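Local atomic coordinates of chitinase A (Cycas revoluta, PDB entry 4MNK), a protein that probably hydrolyses chitin as a class V plant chitinase of glycoside hydrolase family 18, and binds N-acetylglucosamine oligomers. Residues S21-S25 / R26-H30; Q178-A181 / A182-W186; G267-F271 / S272-N276. One frame throughout, in Å; residues are numbered along the deposited sequence. Where two conformers were deposited one is given.

Interaction 1: S21-S25 / R26-H30; sequences SKINS and RLFTH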
ATOM      1  N   SER A  21      -3.765  18.132   6.539  1.00  7.97           N
ATOM      2  CA  SER A  21      -4.980  18.710   7.112  1.00  8.29           C
ATOM      3  C   SER A  21      -6.258  18.331   6.355  1.00  8.29           C
ATOM      4  O   SER A  21      -7.353  18.418   6.909  1.00  8.39           O
ATOM      5  CB  SER A  21      -4.858  20.233   7.200  1.00  8.41           C
ATOM      6  OG  SER A  21      -4.699  20.803   5.910  1.00  9.70           O
ATOM      7  N   LYS A  22      -6.107  17.907   5.102  1.00  8.42           N
ATOM      8  CA  LYS A  22      -7.244  17.530   4.260  1.00  8.97           C
ATOM      9  C   LYS A  22      -7.697  16.082   4.448  1.00  8.48           C
ATOM     10  O   LYS A  22      -8.783  15.715   3.996  1.00  8.78           O
ATOM     11  CB  LYS A  22      -6.934  17.791   2.785  1.00  9.41           C
ATOM     12  CG  LYS A  22      -6.949  19.259   2.397  1.00 11.21           C
ATOM     13  CD  LYS A  22      -6.926  19.424   0.885  1.00 14.23           C
ATOM     14  CE  LYS A  22      -7.203  20.862   0.476  1.00 16.21           C
ATOM     15  NZ  LYS A  22      -8.622  21.244   0.698  1.00 17.85           N
ATOM     16  N   ILE A  23      -6.870  15.267   5.104  1.00  8.06           N
ATOM     17  CA  ILE A  23      -7.210  13.865   5.360  1.00  7.83           C
ATOM     18  C   ILE A  23      -8.372  13.785   6.340  1.00  7.93           C
ATOM     19  O   ILE A  23      -8.332  14.402   7.406  1.00  7.92           O
ATOM     20  CB  ILE A  23      -6.013  13.077   5.947  1.00  7.62           C
ATOM     21  CG1 ILE A  23      -4.800  13.135   5.009  1.00  7.60           C
ATOM     22  CG2 ILE A  23      -6.416  11.624   6.241  1.00  7.74           C
ATOM     23  CD1 ILE A  23      -3.501  12.673   5.649  1.00  7.92           C
ATOM     24  N   ASN A  24      -9.411  13.032   5.987  1.00  8.05           N
ATOM     25  CA  ASN A  24     -10.483  12.787   6.941  1.00  8.25           C
ATOM     26  C   ASN A  24     -10.079  11.665   7.893  1.00  8.07           C
ATOM     27  O   ASN A  24     -10.424  10.494   7.676  1.00  8.05           O
ATOM     28  CB  ASN A  24     -11.816  12.483   6.253  1.00  8.63           C
ATOM     29  CG  ASN A  24     -12.975  12.437   7.234  1.00  9.59           C
ATOM     30  OD1 ASN A  24     -12.772  12.404   8.448  1.00 10.66           O
ATOM     31  ND2 ASN A  24     -14.194  12.433   6.714  1.00 10.96           N
ATOM     32  N   SER A  25      -9.343  12.015   8.943  0.50  7.91           N
ATOM     33  CA  SER A  25      -8.788  11.003   9.842  0.50  7.78           C
ATOM     34  C   SER A  25      -9.833  10.299  10.716  0.50  7.87           C
ATOM     35  O   SER A  25      -9.504   9.333  11.406  0.50  7.73           O
ATOM     36  CB  SER A  25      -7.666  11.592  10.694  0.50  7.85           C
ATOM     37  OG  SER A  25      -8.085  12.796  11.303  0.50  7.49           O
ATOM     38  N   ARG A  26     -11.081  10.770  10.675  1.00  8.13           N
ATOM     39  CA  ARG A  26     -12.194  10.082  11.340  1.00  8.68           C
ATOM     40  C   ARG A  26     -12.449   8.701  10.738  1.00  8.31           C
ATOM     41  O   ARG A  26     -13.028   7.835  11.387  1.00  8.64           O
ATOM     42  CB  ARG A  26     -13.478  10.910  11.245  1.00  9.36           C
ATOM     43  CG  ARG A  26     -13.458  12.216  12.019  1.00 11.74           C
ATOM     44  CD  ARG A  26     -14.704  13.052  11.741  1.00 15.69           C
ATOM     45  NE  ARG A  26     -14.710  13.617  10.391  1.00 18.42           N
ATOM     46  CZ  ARG A  26     -14.191  14.798  10.059  1.00 19.64           C
ATOM     47  NH1 ARG A  26     -13.611  15.564  10.974  1.00 20.39           N
ATOM     48  NH2 ARG A  26     -14.252  15.214   8.802  1.00 20.85           N
ATOM     49  N   LEU A  27     -12.009   8.511   9.496  1.00  7.69           N
ATOM     50  CA  LEU A  27     -12.290   7.295   8.735  1.00  7.33           C
ATOM     51  C   LEU A  27     -11.172   6.258   8.843  1.00  7.08           C
ATOM     52  O   LEU A  27     -11.215   5.215   8.183  1.00  7.23           O
ATOM     53  CB  LEU A  27     -12.568   7.657   7.270  1.00  7.64           C
ATOM     54  CG  LEU A  27     -13.682   8.694   7.055  1.00  7.98           C
ATOM     55  CD1 LEU A  27     -13.810   9.057   5.587  1.00  8.42           C
ATOM     56  CD2 LEU A  27     -15.020   8.214   7.610  1.00  9.02           C
ATOM     57  N   PHE A  28     -10.184   6.537   9.691  1.00  6.68           N
ATOM     58  CA  PHE A  28      -8.994   5.700   9.804  1.00  6.58           C
ATOM     59  C   PHE A  28      -8.633   5.408  11.250  1.00  6.57           C
ATOM     60  O   PHE A  28      -8.980   6.168  12.156  1.00  6.80           O
ATOM     61  CB  PHE A  28      -7.806   6.370   9.108  1.00  6.88           C
ATOM     62  CG  PHE A  28      -8.019   6.591   7.643  1.00  6.48           C
ATOM     63  CD1 PHE A  28      -7.771   5.573   6.734  1.00  6.89           C
ATOM     64  CD2 PHE A  28      -8.488   7.815   7.168  1.00  6.80           C
ATOM     65  CE1 PHE A  28      -7.979   5.769   5.373  1.00  7.36           C
ATOM     66  CE2 PHE A  28      -8.700   8.017   5.808  1.00  7.12           C
ATOM     67  CZ  PHE A  28      -8.444   6.992   4.911  1.00  7.24           C
ATOM     68  N   THR A  29      -7.929   4.296  11.451  1.00  6.27           N
ATOM     69  CA  THR A  29      -7.300   3.987  12.731  1.00  6.46           C
ATOM     70  C   THR A  29      -5.796   4.269  12.668  1.00  6.22           C
ATOM     71  O   THR A  29      -5.178   4.575  13.686  1.00  6.16           O
ATOM     72  CB  THR A  29      -7.515   2.513  13.133  1.00  6.58           C
ATOM     73  OG1 THR A  29      -6.946   1.657  12.138  1.00  6.91           O
ATOM     74  CG2 THR A  29      -9.000   2.194  13.285  1.00  7.74           C
ATOM     75  N   HIS A  30      -5.217   4.157  11.472  1.00  5.80           N
ATOM     76  CA  HIS A  30      -3.777   4.346  11.270  1.00  5.94           C
ATOM     77  C   HIS A  30      -3.513   5.072   9.965  1.00  5.85           C
ATOM     78  O   HIS A  30      -4.096   4.737   8.928  1.00  6.20           O
ATOM     79  CB  HIS A  30      -3.038   3.004  11.281  1.00  6.14           C
ATOM     80  CG  HIS A  30      -3.152   2.267  12.578  1.00  6.42           C
ATOM     81  ND1 HIS A  30      -4.286   1.572  12.940  1.00  6.65           N
ATOM     82  CD2 HIS A  30      -2.286   2.142  13.611  1.00  7.01           C
ATOM     83  CE1 HIS A  30      -4.108   1.039  14.137  1.00  6.91           C
ATOM     84  NE2 HIS A  30      -2.903   1.370  14.565  1.00  7.24           N
TER

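Interaction 2: Q178-A181 / A182-W186; sequences QFIA and AGLDW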
ATOM      1  N   GLN A 178       5.517 -17.311   9.365  1.00  8.61           N
ATOM      2  CA  GLN A 178       5.672 -17.471  10.809  1.00  8.44           C
ATOM      3  C   GLN A 178       6.636 -16.415  11.360  1.00  8.19           C
ATOM      4  O   GLN A 178       6.367 -15.791  12.389  1.00  8.28           O
ATOM      5  CB  GLN A 178       6.152 -18.884  11.147  1.00  8.30           C
ATOM      6  CG  GLN A 178       6.183 -19.192  12.633  1.00  8.73           C
ATOM      7  CD  GLN A 178       6.966 -20.447  12.933  1.00  8.78           C
ATOM      8  OE1 GLN A 178       8.179 -20.504  12.723  1.00  8.93           O
ATOM      9  NE2 GLN A 178       6.275 -21.468  13.421  1.00  9.65           N
ATOM     10  N   PHE A 179       7.751 -16.227  10.656  1.00  8.23           N
ATOM     11  CA  PHE A 179       8.718 -15.168  10.946  1.00  8.22           C
ATOM     12  C   PHE A 179       8.031 -13.799  11.002  1.00  8.29           C
ATOM     13  O   PHE A 179       8.191 -13.047  11.968  1.00  8.41           O
ATOM     14  CB  PHE A 179       9.816 -15.172   9.873  1.00  8.29           C
ATOM     15  CG  PHE A 179      10.778 -14.018   9.966  1.00  8.22           C
ATOM     16  CD1 PHE A 179      11.986 -14.165  10.636  1.00  8.11           C
ATOM     17  CD2 PHE A 179      10.488 -12.792   9.369  1.00  8.46           C
ATOM     18  CE1 PHE A 179      12.883 -13.103  10.725  1.00  8.10           C
ATOM     19  CE2 PHE A 179      11.380 -11.728   9.456  1.00  8.47           C
ATOM     20  CZ  PHE A 179      12.578 -11.885  10.134  1.00  8.19           C
ATOM     21  N   ILE A 180       7.263 -13.496   9.957  1.00  8.38           N
ATOM     22  CA  ILE A 180       6.559 -12.223   9.842  1.00  8.67           C
ATOM     23  C   ILE A 180       5.539 -12.033  10.970  1.00  8.80           C
ATOM     24  O   ILE A 180       5.479 -10.966  11.586  1.00  8.81           O
ATOM     25  CB  ILE A 180       5.880 -12.087   8.458  1.00  8.69           C
ATOM     26  CG1 ILE A 180       6.931 -11.872   7.364  1.00  8.97           C
ATOM     27  CG2 ILE A 180       4.867 -10.951   8.460  1.00  9.26           C
ATOM     28  CD1 ILE A 180       6.398 -12.006   5.945  1.00  9.68           C
ATOM     29  N   ALA A 181       4.748 -13.069  11.248  1.00  8.95           N
ATOM     30  CA  ALA A 181       3.736 -12.995  12.304  1.00  9.32           C
ATOM     31  C   ALA A 181       4.343 -12.736  13.688  1.00  9.55           C
ATOM     32  O   ALA A 181       3.738 -12.062  14.522  1.00 10.14           O
ATOM     33  CB  ALA A 181       2.886 -14.255  12.321  1.00  9.41           C
ATOM     34  N   ALA A 182       5.542 -13.263  13.918  1.00  9.71           N
ATOM     35  CA  ALA A 182       6.219 -13.074  15.196  1.00  9.94           C
ATOM     36  C   ALA A 182       6.854 -11.690  15.324  1.00  9.96           C
ATOM     37  O   ALA A 182       6.852 -11.101  16.409  1.00 10.35           O
ATOM     38  CB  ALA A 182       7.257 -14.158  15.407  1.00 10.08           C
ATOM     39  N   GLY A 183       7.381 -11.171  14.217  1.00  9.91           N
ATOM     40  CA  GLY A 183       8.144  -9.924  14.240  1.00  9.82           C
ATOM     41  C   GLY A 183       7.367  -8.651  13.955  1.00  9.69           C
ATOM     42  O   GLY A 183       7.812  -7.560  14.323  1.00 10.35           O
ATOM     43  N   LEU A 184       6.217  -8.787  13.294  1.00  9.24           N
ATOM     44  CA  LEU A 184       5.451  -7.638  12.803  1.00  9.05           C
ATOM     45  C   LEU A 184       4.035  -7.612  13.343  1.00  8.81           C
ATOM     46  O   LEU A 184       3.455  -8.651  13.655  1.00  9.20           O
ATOM     47  CB  LEU A 184       5.395  -7.649  11.271  1.00  9.24           C
ATOM     48  CG  LEU A 184       6.571  -7.075  10.476  1.00  9.78           C
ATOM     49  CD1 LEU A 184       7.806  -7.958  10.558  1.00 10.65           C
ATOM     50  CD2 LEU A 184       6.169  -6.880   9.036  1.00 10.17           C
ATOM     51  N   ASP A 185       3.472  -6.413  13.427  1.00  8.24           N
ATOM     52  CA  ASP A 185       2.095  -6.251  13.874  1.00  8.10           C
ATOM     53  C   ASP A 185       1.092  -6.624  12.791  1.00  7.89           C
ATOM     54  O   ASP A 185       0.049  -7.207  13.087  1.00  8.28           O
ATOM     55  CB  ASP A 185       1.881  -4.833  14.385  1.00  8.38           C
ATOM     56  CG  ASP A 185       2.701  -4.556  15.615  1.00  8.69           C
ATOM     57  OD1 ASP A 185       2.288  -4.993  16.711  1.00 10.12           O
ATOM     58  OD2 ASP A 185       3.773  -3.934  15.488  1.00  8.31           O
ATOM     59  N   TRP A 186       1.421  -6.296  11.544  1.00  7.38           N
ATOM     60  CA  TRP A 186       0.667  -6.760  10.381  1.00  6.93           C
ATOM     61  C   TRP A 186       1.447  -6.498   9.104  1.00  6.58           C
ATOM     62  O   TRP A 186       2.490  -5.843   9.133  1.00  6.42           O
ATOM     63  CB  TRP A 186      -0.733  -6.128  10.309  1.00  7.05           C
ATOM     64  CG  TRP A 186      -0.792  -4.651   9.989  1.00  7.09           C
ATOM     65  CD1 TRP A 186      -0.777  -4.074   8.749  1.00  7.48           C
ATOM     66  CD2 TRP A 186      -0.925  -3.578  10.928  1.00  7.57           C
ATOM     67  NE1 TRP A 186      -0.879  -2.706   8.859  1.00  7.72           N
ATOM     68  CE2 TRP A 186      -0.970  -2.374  10.186  1.00  7.78           C
ATOM     69  CE3 TRP A 186      -0.994  -3.513  12.325  1.00  8.22           C
ATOM     70  CZ2 TRP A 186      -1.084  -1.122  10.798  1.00  8.25           C
ATOM     71  CZ3 TRP A 186      -1.109  -2.269  12.930  1.00  8.79           C
ATOM     72  CH2 TRP A 186      -1.147  -1.090  12.166  1.00  8.76           C
TER

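Interaction 3: G267-F271 / S272-N276; sequences GALSF and SEIQN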
ATOM      1  N   GLY A 267      -0.887   6.093 -17.585  1.00 13.11           N
ATOM      2  CA  GLY A 267      -1.477   4.811 -17.210  1.00 12.07           C
ATOM      3  C   GLY A 267      -2.165   4.738 -15.859  1.00 11.25           C
ATOM      4  O   GLY A 267      -2.675   3.682 -15.492  1.00 10.63           O
ATOM      5  N   ALA A 268      -2.190   5.846 -15.122  1.00 10.88           N
ATOM      6  CA  ALA A 268      -2.833   5.882 -13.807  1.00 10.71           C
ATOM      7  C   ALA A 268      -3.645   7.154 -13.587  1.00 10.25           C
ATOM      8  O   ALA A 268      -3.186   8.256 -13.902  1.00 10.68           O
ATOM      9  CB  ALA A 268      -1.802   5.712 -12.702  1.00 10.91           C
ATOM     10  N   LEU A 269      -4.831   6.991 -13.013  0.50  9.86           N
ATOM     11  CA  LEU A 269      -5.742   8.102 -12.785  0.50  9.41           C
ATOM     12  C   LEU A 269      -6.326   8.000 -11.381  0.50  8.92           C
ATOM     13  O   LEU A 269      -6.825   6.945 -10.996  0.50  8.72           O
ATOM     14  CB  LEU A 269      -6.863   8.062 -13.821  0.50  9.59           C
ATOM     15  CG  LEU A 269      -7.572   9.377 -14.130  0.50  9.66           C
ATOM     16  CD1 LEU A 269      -6.571  10.426 -14.590  0.50 10.08           C
ATOM     17  CD2 LEU A 269      -8.654   9.167 -15.177  0.50  9.75           C
ATOM     18  N   SER A 270      -6.260   9.091 -10.619  1.00  8.47           N
ATOM     19  CA  SER A 270      -6.792   9.107  -9.252  1.00  7.98           C
ATOM     20  C   SER A 270      -8.304   8.908  -9.277  1.00  7.63           C
ATOM     21  O   SER A 270      -8.964   9.261 -10.262  1.00  7.21           O
ATOM     22  CB  SER A 270      -6.461  10.426  -8.560  1.00  7.90           C
ATOM     23  OG  SER A 270      -7.267  11.475  -9.068  1.00  8.07           O
ATOM     24  N   PHE A 271      -8.855   8.351  -8.201  1.00  7.35           N
ATOM     25  CA  PHE A 271     -10.303   8.201  -8.092  1.00  7.52           C
ATOM     26  C   PHE A 271     -11.027   9.528  -8.323  1.00  7.55           C
ATOM     27  O   PHE A 271     -12.033   9.571  -9.029  1.00  7.66           O
ATOM     28  CB  PHE A 271     -10.698   7.604  -6.741  1.00  7.58           C
ATOM     29  CG  PHE A 271     -12.175   7.383  -6.589  1.00  8.19           C
ATOM     30  CD1 PHE A 271     -12.938   8.219  -5.784  1.00  8.98           C
ATOM     31  CD2 PHE A 271     -12.808   6.343  -7.265  1.00  8.73           C
ATOM     32  CE1 PHE A 271     -14.308   8.017  -5.646  1.00  9.85           C
ATOM     33  CE2 PHE A 271     -14.179   6.134  -7.135  1.00  9.44           C
ATOM     34  CZ  PHE A 271     -14.926   6.973  -6.321  1.00  9.81           C
ATOM     35  N   SER A 272     -10.507  10.607  -7.739  1.00  7.46           N
ATOM     36  CA  SER A 272     -11.100  11.931  -7.918  1.00  7.63           C
ATOM     37  C   SER A 272     -11.124  12.353  -9.391  1.00  7.66           C
ATOM     38  O   SER A 272     -12.121  12.904  -9.866  1.00  7.69           O
ATOM     39  CB  SER A 272     -10.385  12.970  -7.053  1.00  7.71           C
ATOM     40  OG  SER A 272     -10.582  12.684  -5.680  1.00  8.50           O
ATOM     41  N   GLU A 273     -10.047  12.069 -10.117  1.00  7.75           N
ATOM     42  CA  GLU A 273     -10.013  12.355 -11.549  1.00  8.27           C
ATOM     43  C   GLU A 273     -10.957  11.443 -12.337  1.00  7.98           C
ATOM     44  O   GLU A 273     -11.519  11.860 -13.347  1.00  8.13           O
ATOM     45  CB  GLU A 273      -8.588  12.301 -12.105  1.00  8.83           C
ATOM     46  CG  GLU A 273      -7.679  13.454 -11.650  1.00 11.27           C
ATOM     47  CD  GLU A 273      -8.148  14.841 -12.104  1.00 14.24           C
ATOM     48  OE1 GLU A 273      -8.966  14.944 -13.046  1.00 15.78           O
ATOM     49  OE2 GLU A 273      -7.682  15.841 -11.513  1.00 15.97           O
ATOM     50  N   ILE A 274     -11.141  10.212 -11.866  1.00  7.49           N
ATOM     51  CA  ILE A 274     -12.110   9.293 -12.466  1.00  7.35           C
ATOM     52  C   ILE A 274     -13.538   9.811 -12.277  1.00  7.52           C
ATOM     53  O   ILE A 274     -14.360   9.717 -13.190  1.00  7.43           O
ATOM     54  CB  ILE A 274     -11.947   7.852 -11.922  1.00  7.14           C
ATOM     55  CG1 ILE A 274     -10.592   7.286 -12.361  1.00  7.15           C
ATOM     56  CG2 ILE A 274     -13.089   6.950 -12.398  1.00  7.11           C
ATOM     57  CD1 ILE A 274     -10.154   6.037 -11.620  1.00  7.44           C
ATOM     58  N   GLN A 275     -13.822  10.384 -11.108  1.00  7.72           N
ATOM     59  CA  GLN A 275     -15.113  11.034 -10.874  1.00  8.06           C
ATOM     60  C   GLN A 275     -15.335  12.203 -11.837  1.00  8.10           C
ATOM     61  O   GLN A 275     -16.438  12.372 -12.367  1.00  8.12           O
ATOM     62  CB  GLN A 275     -15.252  11.498  -9.418  1.00  8.35           C
ATOM     63  CG  GLN A 275     -15.146  10.380  -8.380  1.00  9.43           C
ATOM     64  CD  GLN A 275     -16.200   9.304  -8.562  1.00 11.35           C
ATOM     65  OE1 GLN A 275     -17.347   9.465  -8.148  1.00 13.16           O
ATOM     66  NE2 GLN A 275     -15.810   8.192  -9.175  1.00 12.36           N
ATOM     67  N   ASN A 276     -14.287  12.992 -12.070  1.00  8.03           N
ATOM     68  CA  ASN A 276     -14.331  14.066 -13.067  1.00  8.45           C
ATOM     69  C   ASN A 276     -14.586  13.510 -14.468  1.00  8.05           C
ATOM     70  O   ASN A 276     -15.376  14.068 -15.230  1.00  8.06           O
ATOM     71  CB  ASN A 276     -13.027  14.873 -13.057  1.00  8.98           C
ATOM     72  CG  ASN A 276     -12.797  15.625 -11.753  1.00 10.11           C
ATOM     73  OD1 ASN A 276     -13.722  15.854 -10.972  1.00 12.20           O
ATOM     74  ND2 ASN A 276     -11.552  16.020 -11.520  1.00 11.91           N
TER

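Interaction 1: S21-S25 / R26-H30
With its CG trans to the backbone N (chi1 -171°), N24 swings its amide over the start of the next turn, while R26, bent at chi3 (-71°), folds its guanidinium back across it. The amide oxygen OD1 accepts from the backbone N of R26 at 3.2 Å, the N-H coming in tilted from the carbonyl plane. The same OD1 sits over one face of the guanidinium, 3.0 Å from R26 NE, but the guanidinium nitrogens make no hydrogen bond to it, and the two planes stand 63° apart. The main-chain oxygen of N24 takes the N-H of L27 at 3.1 Å, a nearly straight bond that meets the oxygen from above its carbonyl plane. L27 CD1 lies over the other face of the amide, 3.6 Å from N24 ND2. On the buried side the F28 ring turns an edge to N24 O, 3.3 Å from its CD2, and I23 CG2 touches the ring at CE2. S25 OG bonds to V62 O, tying the turn to helix 52-63, and L27 and F28 lean on P339. N24 is the centre of an inverse gamma turn leading into a short 3-10 turn, in the loop that joins strands 5-11 and 30-36 of the TIM barrel.

Interaction 2: Q178-A181 / A182-W186
The carbonyl oxygen of I180 is held by two successive amides: L184 N donates to it at 2.9 Å, nearly in line with the C=O, and G183 N adds a weak bond at 3.3 Å. F179 O is shared in a similar way, with a sound bond from G183 N at 3.0 Å and a weak one from A182 N. Q178 O receives A182 N at 3.1 Å, and the A182 methyl rests beside that oxygen. The weak bonds reach back three residues and the stronger ones four, so the last turn keeps its alpha-helical pairing with 3-10 character mixed in. L184 is the first residue to leave helical backbone angles, yet it stays against the helix: its CB lies 3.3 Å from I180 O. CG trans to the carbonyl carbon (chi1 -83°) carries its methyls inward, where CD2 meets I180 CG2 at 4.3 Å. Both side chains pack on E158 of strand 155-161, and F179 lies against helix 125-149. Beyond the helix end, K233 NZ bonds to the carbonyl oxygens of A181 and L184. The arrangement is the C-terminal turn of a short helix, 177-183, that hands the chain to barrel strand 186-190.

Interaction 3: G267-F271 / S272-N276
S270 OG accepts the backbone N-H of E273 at 3.0 Å, making S270 the N-cap of helix 271-279, which starts directly at the end of strand 262-270; the two short segments meet almost at right angles (87°). The hydroxyl lies between the backbone N and the carbonyl carbon (chi1 74°), a setting that turns it toward E273 N, and E273 CG folds against it. The S270 carbonyl takes I274 N at 2.9 Å, and F271 O takes Q275 N at 2.9 Å, so helical bonding begins in this first turn. S272 OG finds its partners outside the turn, at I334 N and, weakly, at Q332 O. Lower on the helix, N276 ND2 donates to E273 OE1 at 3.2 Å, meeting the carboxylate from above its plane, while N276 OD1 bonds to R279 NH1. L269 packs on another flank of the turn, its CD2 3.9 Å from I274 CG1 and its CG against E273 CB, while the neighbouring A268 lines the glycan pocket. The F271 ring packs on I337 and L338 of helix 337-346, and the amide of Q275 is stacked 14° from parallel on one ring face, with Q275 NE2 3.2 Å from F271 CZ. Replacing F271 with an alanine would probably leave a gap against that helix and let the amide of Q275 turn loosely. A CH-pi contact completes the stack, Q275 CG lying 4.1 Å from the F271 ring centroid.

In the fold
Along the chain the three contacts come in series, all within the family 18 sequence range. Interactions 1 and 2 run into barrel strands 30-36 and 186-190; their centres are about 26 Å apart, yet their last residues, H30 and W186, pack edge-to-face. Interaction 3 lies where strand 262-270, antiparallel to strand 234-247, runs into helix 271-279. Interactions 2 and 3 stand about 35 Å apart, on opposite sides of the chain's centre. Helix 337-346 packs on both interactions 1 and 3, whose nearest atoms are about 10 Å apart. Two contacts are thus connections leading into barrel strands, away from the glycan, whereas interaction 3 lies beside the pocket, to which it contributes A268.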